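Local coordinates for A-type flavoprotein (Giardia intestinalis, PDB 2Q9U), which scavenges oxygen in the parasite, probably passing electrons from its flavin mononucleotide to a mu-oxo-diiron centre, at residues 254-264 / 304-315; 330-340 / 360-368. One frame throughout, in Å; residues are numbered along the deposited sequence.

Both contacts lie in the flavodoxin-like half of the chain, and they follow one another without overlapping. From the N-terminal side, contact 1 closes first: strand 258-263 leads through helix 269-283, strand 287-292 and helix 298-306 before strand 310-314 returns beside it, in the middle of the five-stranded parallel sheet. The chain then runs into helix 324-336, and contact 2 closes a shorter loop when, after strand 344-350, helix 356-367 packs next to it. The two contacts touch through Phe313, on which Leu330 rests, and through Thr305 against Leu338 and Ile339, tying the sheet to the helical layer on one of its faces.

Contact 1. Residues 254-264 / 304-315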
loop_
_atom_site.group_PDB
_atom_site.type_symbol
_atom_site.label_atom_id
_atom_site.label_comp_id
_atom_site.label_asym_id
_atom_site.label_seq_id
_atom_site.Cartn_x
_atom_site.Cartn_y
_atom_site.Cartn_z
ATOM N N HIS A 254 -20.576 -15.900 -21.608
ATOM C CA HIS A 254 -20.347 -15.708 -20.166
ATOM C C HIS A 254 -20.796 -14.336 -19.650
ATOM O O HIS A 254 -20.643 -14.022 -18.452
ATOM C CB HIS A 254 -18.856 -15.915 -19.821
ATOM C CG HIS A 254 -17.939 -14.983 -20.555
ATOM N ND1 HIS A 254 -17.823 -14.976 -21.927
ATOM C CD2 HIS A 254 -17.138 -13.985 -20.108
ATOM C CE1 HIS A 254 -16.979 -14.024 -22.297
ATOM N NE2 HIS A 254 -16.544 -13.412 -21.206
ATOM N N CYS A 255 -21.363 -13.512 -20.516
ATOM C CA CYS A 255 -21.607 -12.147 -20.071
ATOM C C CYS A 255 -22.906 -11.942 -19.256
ATOM O O CYS A 255 -23.835 -12.779 -19.260
ATOM C CB CYS A 255 -21.332 -11.155 -21.206
ATOM S SG CYS A 255 -19.523 -11.264 -21.800
ATOM N N GLN A 256 -22.934 -10.861 -18.487
ATOM C CA GLN A 256 -24.084 -10.552 -17.658
ATOM C C GLN A 256 -24.707 -9.240 -18.132
ATOM O O GLN A 256 -24.078 -8.501 -18.897
ATOM C CB GLN A 256 -23.666 -10.438 -16.188
ATOM C CG GLN A 256 -22.969 -11.674 -15.619
ATOM C CD GLN A 256 -23.927 -12.812 -15.293
ATOM O OE1 GLN A 256 -25.118 -12.771 -15.631
ATOM N NE2 GLN A 256 -23.406 -13.838 -14.613
ATOM N N LYS A 257 -25.937 -8.964 -17.695
ATOM C CA LYS A 257 -26.567 -7.674 -17.921
ATOM C C LYS A 257 -25.884 -6.734 -16.916
ATOM O O LYS A 257 -26.360 -6.542 -15.790
ATOM C CB LYS A 257 -28.078 -7.756 -17.662
ATOM C CG LYS A 257 -28.850 -8.623 -18.672
ATOM C CD LYS A 257 -30.356 -8.576 -18.358
ATOM C CE LYS A 257 -31.144 -9.631 -19.133
ATOM N NZ LYS A 257 -32.599 -9.647 -18.741
ATOM N N LYS A 258 -24.724 -6.224 -17.321
ATOM C CA LYS A 258 -23.783 -5.591 -16.382
ATOM C C LYS A 258 -22.959 -4.586 -17.181
ATOM O O LYS A 258 -22.493 -4.885 -18.292
ATOM C CB LYS A 258 -22.880 -6.655 -15.708
ATOM C CG LYS A 258 -21.704 -6.062 -14.828
ATOM C CD LYS A 258 -20.874 -7.202 -14.258
ATOM C CE LYS A 258 -19.580 -6.709 -13.577
ATOM N NZ LYS A 258 -18.949 -7.945 -12.937
ATOM N N VAL A 259 -22.831 -3.390 -16.613
ATOM C CA VAL A 259 -21.989 -2.347 -17.154
ATOM C C VAL A 259 -20.889 -2.041 -16.127
ATOM O O VAL A 259 -21.187 -1.870 -14.943
ATOM C CB VAL A 259 -22.805 -1.073 -17.434
ATOM C CG1 VAL A 259 -21.874 0.060 -17.989
ATOM C CG2 VAL A 259 -23.913 -1.378 -18.438
ATOM N N THR A 260 -19.637 -2.032 -16.576
ATOM C CA THR A 260 -18.502 -1.575 -15.722
ATOM C C THR A 260 -17.871 -0.290 -16.265
ATOM O O THR A 260 -17.569 -0.222 -17.465
ATOM C CB THR A 260 -17.414 -2.656 -15.598
ATOM O OG1 THR A 260 -17.991 -3.831 -15.018
ATOM C CG2 THR A 260 -16.208 -2.170 -14.697
ATOM N N VAL A 261 -17.656 0.708 -15.385
ATOM C CA VAL A 261 -16.948 1.929 -15.765
ATOM C C VAL A 261 -15.558 1.905 -15.103
ATOM O O VAL A 261 -15.449 1.650 -13.906
ATOM C CB VAL A 261 -17.704 3.206 -15.358
ATOM C CG1 VAL A 261 -16.923 4.447 -15.820
ATOM C CG2 VAL A 261 -19.093 3.197 -15.998
ATOM N N VAL A 262 -14.514 2.070 -15.900
ATOM C CA VAL A 262 -13.144 2.051 -15.395
ATOM C C VAL A 262 -12.571 3.453 -15.628
ATOM O O VAL A 262 -12.634 3.977 -16.747
ATOM C CB VAL A 262 -12.271 1.002 -16.135
ATOM C CG1 VAL A 262 -10.810 1.026 -15.625
ATOM C CG2 VAL A 262 -12.874 -0.418 -15.961
ATOM N N LEU A 263 -12.052 4.081 -14.579
ATOM C CA LEU A 263 -11.575 5.445 -14.767
ATOM C C LEU A 263 -10.496 5.833 -13.791
ATOM O O LEU A 263 -10.183 5.101 -12.846
ATOM C CB LEU A 263 -12.730 6.477 -14.662
ATOM C CG LEU A 263 -13.270 6.820 -13.264
ATOM C CD1 LEU A 263 -13.935 8.197 -13.226
ATOM C CD2 LEU A 263 -14.193 5.738 -12.728
ATOM N N ASP A 264 -9.953 7.018 -14.014
ATOM C CA ASP A 264 -9.213 7.677 -12.962
ATOM C C ASP A 264 -9.607 9.159 -13.054
ATOM O O ASP A 264 -10.165 9.601 -14.052
ATOM C CB ASP A 264 -7.703 7.470 -13.146
ATOM C CG ASP A 264 -6.911 7.632 -11.844
ATOM O OD1 ASP A 264 -7.448 8.228 -10.871
ATOM O OD2 ASP A 264 -5.740 7.186 -11.810
ATOM N N HIS A 304 -14.026 -7.685 -13.799
ATOM C CA HIS A 304 -15.312 -7.082 -14.076
ATOM C C HIS A 304 -15.613 -6.927 -15.549
ATOM O O HIS A 304 -16.735 -7.162 -15.963
ATOM C CB HIS A 304 -15.525 -5.783 -13.259
ATOM C CG HIS A 304 -15.737 -6.062 -11.806
ATOM N ND1 HIS A 304 -16.872 -6.688 -11.338
ATOM C CD2 HIS A 304 -14.945 -5.861 -10.725
ATOM C CE1 HIS A 304 -16.794 -6.822 -10.023
ATOM N NE2 HIS A 304 -15.628 -6.342 -9.631
ATOM N N THR A 305 -14.606 -6.571 -16.333
ATOM C CA THR A 305 -14.763 -6.467 -17.790
ATOM C C THR A 305 -15.045 -7.832 -18.441
ATOM O O THR A 305 -15.772 -7.894 -19.443
ATOM C CB THR A 305 -13.552 -5.785 -18.474
ATOM O OG1 THR A 305 -12.331 -6.493 -18.174
ATOM C CG2 THR A 305 -13.409 -4.316 -18.015
ATOM N N TYR A 306 -14.419 -8.878 -17.925
ATOM C CA TYR A 306 -14.742 -10.272 -18.253
ATOM C C TYR A 306 -16.233 -10.561 -18.547
ATOM O O TYR A 306 -16.564 -11.055 -19.568
ATOM C CB TYR A 306 -14.183 -11.211 -17.183
ATOM C CG TYR A 306 -14.578 -12.667 -17.257
ATOM C CD1 TYR A 306 -13.976 -13.514 -18.114
ATOM C CD2 TYR A 306 -15.534 -13.193 -16.422
ATOM C CE1 TYR A 306 -14.322 -14.850 -18.160
ATOM C CE2 TYR A 306 -15.898 -14.487 -16.463
ATOM C CZ TYR A 306 -15.277 -15.323 -17.340
ATOM O OH TYR A 306 -15.605 -16.620 -17.385
ATOM N N ASP A 307 -17.095 -10.164 -17.622
ATOM C CA ASP A 307 -18.489 -10.591 -17.656
ATOM C C ASP A 307 -19.432 -9.392 -17.680
ATOM O O ASP A 307 -20.589 -9.491 -17.270
ATOM C CB ASP A 307 -18.805 -11.483 -16.454
ATOM C CG ASP A 307 -18.759 -10.729 -15.140
ATOM O OD1 ASP A 307 -18.337 -9.553 -15.142
ATOM O OD2 ASP A 307 -19.147 -11.311 -14.105
ATOM N N SER A 308 -18.930 -8.260 -18.164
ATOM C CA SER A 308 -19.781 -7.109 -18.469
ATOM C C SER A 308 -20.310 -7.266 -19.888
ATOM O O SER A 308 -19.600 -7.770 -20.778
ATOM C CB SER A 308 -18.977 -5.792 -18.373
ATOM O OG SER A 308 -18.548 -5.539 -17.051
ATOM N N GLY A 309 -21.534 -6.798 -20.093
ATOM C CA GLY A 309 -22.156 -6.739 -21.408
ATOM C C GLY A 309 -21.750 -5.461 -22.117
ATOM O O GLY A 309 -21.871 -5.370 -23.327
ATOM N N ALA A 310 -21.235 -4.494 -21.354
ATOM C CA ALA A 310 -20.741 -3.240 -21.905
ATOM C C ALA A 310 -19.802 -2.557 -20.909
ATOM O O ALA A 310 -19.926 -2.734 -19.687
ATOM C CB ALA A 310 -21.912 -2.272 -22.248
ATOM N N VAL A 311 -18.918 -1.725 -21.442
ATOM C CA VAL A 311 -17.950 -1.008 -20.590
ATOM C C VAL A 311 -17.846 0.473 -20.956
ATOM O O VAL A 311 -18.190 0.890 -22.073
ATOM C CB VAL A 311 -16.519 -1.649 -20.639
ATOM C CG1 VAL A 311 -16.544 -3.073 -20.104
ATOM C CG2 VAL A 311 -15.883 -1.602 -22.082
ATOM N N ALA A 312 -17.358 1.255 -20.004
ATOM C CA ALA A 312 -16.894 2.618 -20.299
ATOM C C ALA A 312 -15.519 2.862 -19.662
ATOM O O ALA A 312 -15.237 2.364 -18.556
ATOM C CB ALA A 312 -17.927 3.664 -19.805
ATOM N N PHE A 313 -14.664 3.595 -20.383
ATOM C CA PHE A 313 -13.380 4.025 -19.861
ATOM C C PHE A 313 -13.288 5.542 -19.891
ATOM O O PHE A 313 -13.684 6.197 -20.879
ATOM C CB PHE A 313 -12.238 3.428 -20.665
ATOM C CG PHE A 313 -11.920 1.992 -20.296
ATOM C CD1 PHE A 313 -12.791 0.952 -20.668
ATOM C CD2 PHE A 313 -10.776 1.683 -19.582
ATOM C CE1 PHE A 313 -12.519 -0.386 -20.337
ATOM C CE2 PHE A 313 -10.471 0.327 -19.269
ATOM C CZ PHE A 313 -11.358 -0.699 -19.637
ATOM N N ALA A 314 -12.734 6.101 -18.826
ATOM C CA ALA A 314 -12.744 7.548 -18.680
ATOM C C ALA A 314 -11.474 8.034 -18.020
ATOM O O ALA A 314 -10.900 7.345 -17.189
ATOM C CB ALA A 314 -13.954 7.987 -17.886
ATOM N N SER A 315 -11.065 9.236 -18.406
ATOM C CA SER A 315 -9.907 9.900 -17.811
ATOM C C SER A 315 -9.949 11.385 -18.160
ATOM O O SER A 315 -10.323 11.733 -19.283
ATOM C CB SER A 315 -8.603 9.300 -18.386
ATOM O OG SER A 315 -7.465 10.037 -17.991
HETATM O O HOH W 1 -20.362 -13.979 -14.179
#
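Lys258, in strand 258-263, joins Asp307, in the connection after helix 298-306, with His304 of that helix. The chain is extended throughout (chi1 172°), which carries Lys258 NZ to 2.8 Å from Asp307 OD1, a salt bridge on the syn side of the carboxylate, and to 2.9 Å from His304 ND1, met at the ring edge and almost in its plane. The shared ammonium would favour a neutral His304 imidazole with ND1 as acceptor. The other oxygen, Asp307 OD2, is linked through a water to Gln256 NE2.

Next to this group, Thr260 OG1 donates to Ser308 OG at 2.7 Å, and Ser308 OG in turn donates to His304 O, so a short relay of hydroxyls fastens strand 258-263 to His304 of helix 298-306. Farther out, His254 leans obliquely on Tyr306, its CD2 over the centre of the phenol face and the planes 45° apart; the phenol hydroxyl itself bonds to Glu245.

Beyond the turn the strands run parallel. Backbone bonds lead from Thr260 N to Ala310 O, from Ala312 N to Thr260 O, and from Val262 N to Ala312 O (2.8 Å, 170° at the hydrogen). On the face carrying Thr260, Val262 lies alongside Phe313, with its CB over the ring, 3.9 Å from the centroid, in a CH-pi contact. The other face is built of small and branched groups, Val261 CG2 meeting Ala312 CB at 4.0 Å, and is covered in part by helix 386-409. Ala314 and Leu263 bring the strands' C-terminal ends near the flavin site, Ala314 beside the FMN-binding Thr270. These are neighbouring strands 1 and 3 of the flavodoxin-like fold, a five-stranded parallel sheet (order 2-1-3-4-5) with helices on both faces and FMN at its C-terminal edge.

Contact 2. Residues 330-340 / 360-368; sequences LNYVRGLTLIK and IVAELRDGC
Two neighbouring helices of the flavodoxin-like alpha/beta sandwich, 324-336 and 356-367, meet here on one side of the parallel sheet; their short segments run nearly parallel, with axes 10.6 Å apart. The polar link between them is the salt bridge of Arg334 with Glu363. Arg334 stretches away from its helix and bends at chi3 (80°), turning Arg334 NH1 to Glu363 OE2 at 2.7 Å with an angle of 166° at the hydrogen. The oxygen lies in the guanidinium plane, yet the arginine comes to the carboxylate from above its plane, the two flat groups standing 77° apart. Arg334 CD also rests 3.2 Å from the same oxygen.

Toward the sheet the contact is apolar. Leu330 and Glu363 run antiparallel alongside one another, Leu330 CB 3.7 Å from Glu363 CG, while the Leu330 and Leu364 side chains meet roughly perpendicular, CD2 to CD2. Ile339, in the turn after the first helix, sends Ile339 CD1 to 3.5 Å from Leu364 CD2 and lays CG1 against Cys368 CB. The thiol of Cys368 packs against Arg334, with Cys368 SG 3.8 Å from Arg334 CB. Near the C-terminal ends of the helices a water donates to Arg334 O and, weakly, to Gly367 O.

Ile360 and Leu364 also pack on Phe313, and Arg334 NH2 makes a weak hydrogen bond to Thr321 of the second subunit. The division of chemistry is clear: the leucines and isoleucines face the sheet and Cys368 packs between the segments, whereas one ion pair at the margin, its carboxylate met across the contact by one nitrogen, NH1, probably helps to set how the helices lie against each other.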
loop_
_atom_site.group_PDB
_atom_site.type_symbol
_atom_site.label_atom_id
_atom_site.label_comp_id
_atom_site.label_asym_id
_atom_site.label_seq_id
_atom_site.Cartn_x
_atom_site.Cartn_y
_atom_site.Cartn_z
ATOM N N LEU A 330 -6.042 -0.301 -19.903
ATOM C CA LEU A 330 -6.303 -0.626 -21.301
ATOM C C LEU A 330 -5.314 -1.616 -21.909
ATOM O O LEU A 330 -5.738 -2.536 -22.610
ATOM C CB LEU A 330 -6.413 0.648 -22.153
ATOM C CG LEU A 330 -7.709 1.450 -21.968
ATOM C CD1 LEU A 330 -7.501 2.843 -22.556
ATOM C CD2 LEU A 330 -8.905 0.785 -22.678
ATOM N N ASN A 331 -4.013 -1.438 -21.655
ATOM C CA ASN A 331 -2.990 -2.431 -22.044
ATOM C C ASN A 331 -3.391 -3.839 -21.576
ATOM O O ASN A 331 -3.365 -4.819 -22.350
ATOM C CB ASN A 331 -1.614 -2.034 -21.467
ATOM C CG ASN A 331 -0.577 -3.191 -21.515
ATOM O OD1 ASN A 331 -0.719 -4.195 -20.813
ATOM N ND2 ASN A 331 0.478 -3.019 -22.300
ATOM N N TYR A 332 -3.773 -3.929 -20.303
ATOM C CA TYR A 332 -4.044 -5.217 -19.686
ATOM C C TYR A 332 -5.268 -5.852 -20.344
ATOM O O TYR A 332 -5.230 -7.033 -20.741
ATOM C CB TYR A 332 -4.296 -5.047 -18.181
ATOM C CG TYR A 332 -4.200 -6.340 -17.421
ATOM C CD1 TYR A 332 -3.094 -7.194 -17.580
ATOM C CD2 TYR A 332 -5.192 -6.719 -16.546
ATOM C CE1 TYR A 332 -3.011 -8.402 -16.839
ATOM C CE2 TYR A 332 -5.101 -7.891 -15.795
ATOM C CZ TYR A 332 -4.007 -8.727 -15.944
ATOM O OH TYR A 332 -3.925 -9.915 -15.198
ATOM N N VAL A 333 -6.335 -5.064 -20.466
ATOM C CA VAL A 333 -7.591 -5.528 -21.050
ATOM C C VAL A 333 -7.434 -5.919 -22.535
ATOM O O VAL A 333 -8.012 -6.935 -22.990
ATOM C CB VAL A 333 -8.722 -4.470 -20.813
ATOM C CG1 VAL A 333 -9.878 -4.691 -21.751
ATOM C CG2 VAL A 333 -9.193 -4.524 -19.358
ATOM N N ARG A 334 -6.654 -5.124 -23.274
ATOM C CA ARG A 334 -6.320 -5.407 -24.676
ATOM C C ARG A 334 -5.625 -6.768 -24.795
ATOM O O ARG A 334 -6.043 -7.597 -25.597
ATOM C CB ARG A 334 -5.425 -4.300 -25.274
ATOM C CG ARG A 334 -4.918 -4.559 -26.724
ATOM C CD ARG A 334 -4.005 -3.415 -27.237
ATOM N NE ARG A 334 -2.622 -3.531 -26.717
ATOM C CZ ARG A 334 -1.992 -2.651 -25.939
ATOM N NH1 ARG A 334 -2.592 -1.523 -25.540
ATOM N NH2 ARG A 334 -0.741 -2.894 -25.559
ATOM N N GLY A 335 -4.590 -6.989 -23.981
ATOM C CA GLY A 335 -3.798 -8.231 -24.006
ATOM C C GLY A 335 -4.672 -9.443 -23.723
ATOM O O GLY A 335 -4.481 -10.526 -24.304
ATOM N N LEU A 336 -5.630 -9.275 -22.822
ATOM C CA LEU A 336 -6.518 -10.373 -22.435
ATOM C C LEU A 336 -7.760 -10.527 -23.311
ATOM O O LEU A 336 -8.492 -11.481 -23.138
ATOM C CB LEU A 336 -6.888 -10.250 -20.932
ATOM C CG LEU A 336 -5.741 -10.544 -19.946
ATOM C CD1 LEU A 336 -6.045 -9.950 -18.546
ATOM C CD2 LEU A 336 -5.396 -12.034 -19.853
ATOM N N THR A 337 -7.989 -9.590 -24.236
ATOM C CA THR A 337 -9.109 -9.620 -25.227
ATOM C C THR A 337 -10.523 -9.576 -24.610
ATOM O O THR A 337 -11.521 -9.819 -25.302
ATOM C CB THR A 337 -9.027 -10.860 -26.234
ATOM O OG1 THR A 337 -9.448 -12.071 -25.567
ATOM C CG2 THR A 337 -7.617 -11.047 -26.784
ATOM N N LEU A 338 -10.599 -9.208 -23.327
ATOM C CA LEU A 338 -11.829 -9.262 -22.532
ATOM C C LEU A 338 -12.986 -8.414 -23.040
ATOM O O LEU A 338 -14.127 -8.713 -22.743
ATOM C CB LEU A 338 -11.523 -8.846 -21.094
ATOM C CG LEU A 338 -10.468 -9.735 -20.421
ATOM C CD1 LEU A 338 -10.046 -9.103 -19.076
ATOM C CD2 LEU A 338 -10.976 -11.143 -20.246
ATOM N N ILE A 339 -12.708 -7.356 -23.792
ATOM C CA ILE A 339 -13.820 -6.533 -24.292
ATOM C C ILE A 339 -13.953 -6.537 -25.812
ATOM O O ILE A 339 -14.698 -5.732 -26.390
ATOM C CB ILE A 339 -13.803 -5.075 -23.743
ATOM C CG1 ILE A 339 -12.614 -4.273 -24.312
ATOM C CG2 ILE A 339 -13.895 -5.052 -22.181
ATOM C CD1 ILE A 339 -12.626 -2.775 -23.954
ATOM N N LYS A 340 -13.258 -7.458 -26.468
ATOM C CA LYS A 340 -13.378 -7.578 -27.922
ATOM C C LYS A 340 -14.864 -7.774 -28.284
ATOM O O LYS A 340 -15.533 -8.631 -27.696
ATOM C CB LYS A 340 -12.514 -8.744 -28.406
ATOM C CG LYS A 340 -12.572 -9.047 -29.872
ATOM C CD LYS A 340 -11.707 -10.284 -30.161
ATOM C CE LYS A 340 -10.210 -9.988 -30.001
ATOM N NZ LYS A 340 -9.656 -9.390 -31.251
ATOM N N ILE A 360 -8.407 7.325 -25.669
ATOM C CA ILE A 360 -9.148 6.165 -25.151
ATOM C C ILE A 360 -9.984 5.498 -26.267
ATOM O O ILE A 360 -9.967 4.279 -26.430
ATOM C CB ILE A 360 -10.051 6.552 -23.993
ATOM C CG1 ILE A 360 -9.206 6.925 -22.764
ATOM C CG2 ILE A 360 -10.971 5.393 -23.670
ATOM C CD1 ILE A 360 -10.048 7.602 -21.639
ATOM N N VAL A 361 -10.691 6.310 -27.039
ATOM C CA VAL A 361 -11.491 5.805 -28.174
ATOM C C VAL A 361 -10.619 4.999 -29.155
ATOM O O VAL A 361 -10.992 3.890 -29.558
ATOM C CB VAL A 361 -12.247 6.956 -28.916
ATOM C CG1 VAL A 361 -12.664 6.548 -30.373
ATOM C CG2 VAL A 361 -13.497 7.461 -28.091
ATOM N N ALA A 362 -9.464 5.543 -29.528
ATOM C CA ALA A 362 -8.577 4.866 -30.476
ATOM C C ALA A 362 -8.105 3.530 -29.900
ATOM O O ALA A 362 -8.075 2.498 -30.602
ATOM C CB ALA A 362 -7.390 5.757 -30.837
ATOM N N GLU A 363 -7.763 3.537 -28.600
ATOM C CA GLU A 363 -7.296 2.318 -27.974
ATOM C C GLU A 363 -8.425 1.292 -27.873
ATOM O O GLU A 363 -8.214 0.107 -28.153
ATOM C CB GLU A 363 -6.641 2.627 -26.609
ATOM C CG GLU A 363 -6.226 1.391 -25.810
ATOM C CD GLU A 363 -5.178 0.508 -26.460
ATOM O OE1 GLU A 363 -4.409 0.968 -27.329
ATOM O OE2 GLU A 363 -5.107 -0.680 -26.052
ATOM N N LEU A 364 -9.620 1.729 -27.489
ATOM C CA LEU A 364 -10.784 0.812 -27.424
ATOM C C LEU A 364 -11.119 0.191 -28.791
ATOM O O LEU A 364 -11.406 -1.006 -28.903
ATOM C CB LEU A 364 -12.016 1.540 -26.901
ATOM C CG LEU A 364 -12.005 1.914 -25.423
ATOM C CD1 LEU A 364 -13.204 2.830 -25.197
ATOM C CD2 LEU A 364 -12.160 0.665 -24.561
ATOM N N ARG A 365 -11.074 1.027 -29.816
ATOM C CA ARG A 365 -11.492 0.637 -31.163
ATOM C C ARG A 365 -10.415 -0.188 -31.868
ATOM O O ARG A 365 -10.710 -1.274 -32.364
ATOM C CB ARG A 365 -11.856 1.893 -31.959
ATOM C CG ARG A 365 -12.395 1.651 -33.384
ATOM C CD ARG A 365 -12.448 2.958 -34.155
ATOM N NE ARG A 365 -11.107 3.501 -34.320
ATOM C CZ ARG A 365 -10.765 4.791 -34.276
ATOM N NH1 ARG A 365 -11.650 5.756 -34.054
ATOM N NH2 ARG A 365 -9.495 5.106 -34.420
ATOM N N ASP A 366 -9.184 0.328 -31.932
ATOM C CA ASP A 366 -8.108 -0.303 -32.705
ATOM C C ASP A 366 -7.269 -1.309 -31.912
ATOM O O ASP A 366 -6.772 -2.295 -32.473
ATOM C CB ASP A 366 -7.189 0.754 -33.345
ATOM C CG ASP A 366 -7.953 1.731 -34.237
ATOM O OD1 ASP A 366 -9.063 1.381 -34.717
ATOM O OD2 ASP A 366 -7.444 2.852 -34.445
ATOM N N GLY A 367 -7.116 -1.073 -30.609
ATOM C CA GLY A 367 -6.354 -2.009 -29.747
ATOM C C GLY A 367 -7.249 -3.102 -29.204
ATOM O O GLY A 367 -7.017 -4.285 -29.481
ATOM N N CYS A 368 -8.301 -2.731 -28.462
ATOM C CA CYS A 368 -9.170 -3.751 -27.843
ATOM C C CYS A 368 -10.184 -4.369 -28.800
ATOM O O CYS A 368 -10.804 -5.382 -28.478
ATOM C CB CYS A 368 -9.904 -3.190 -26.620
ATOM S SG CYS A 368 -8.794 -2.581 -25.351
HETATM O O HOH W 2 -7.234 -7.294 -27.907
#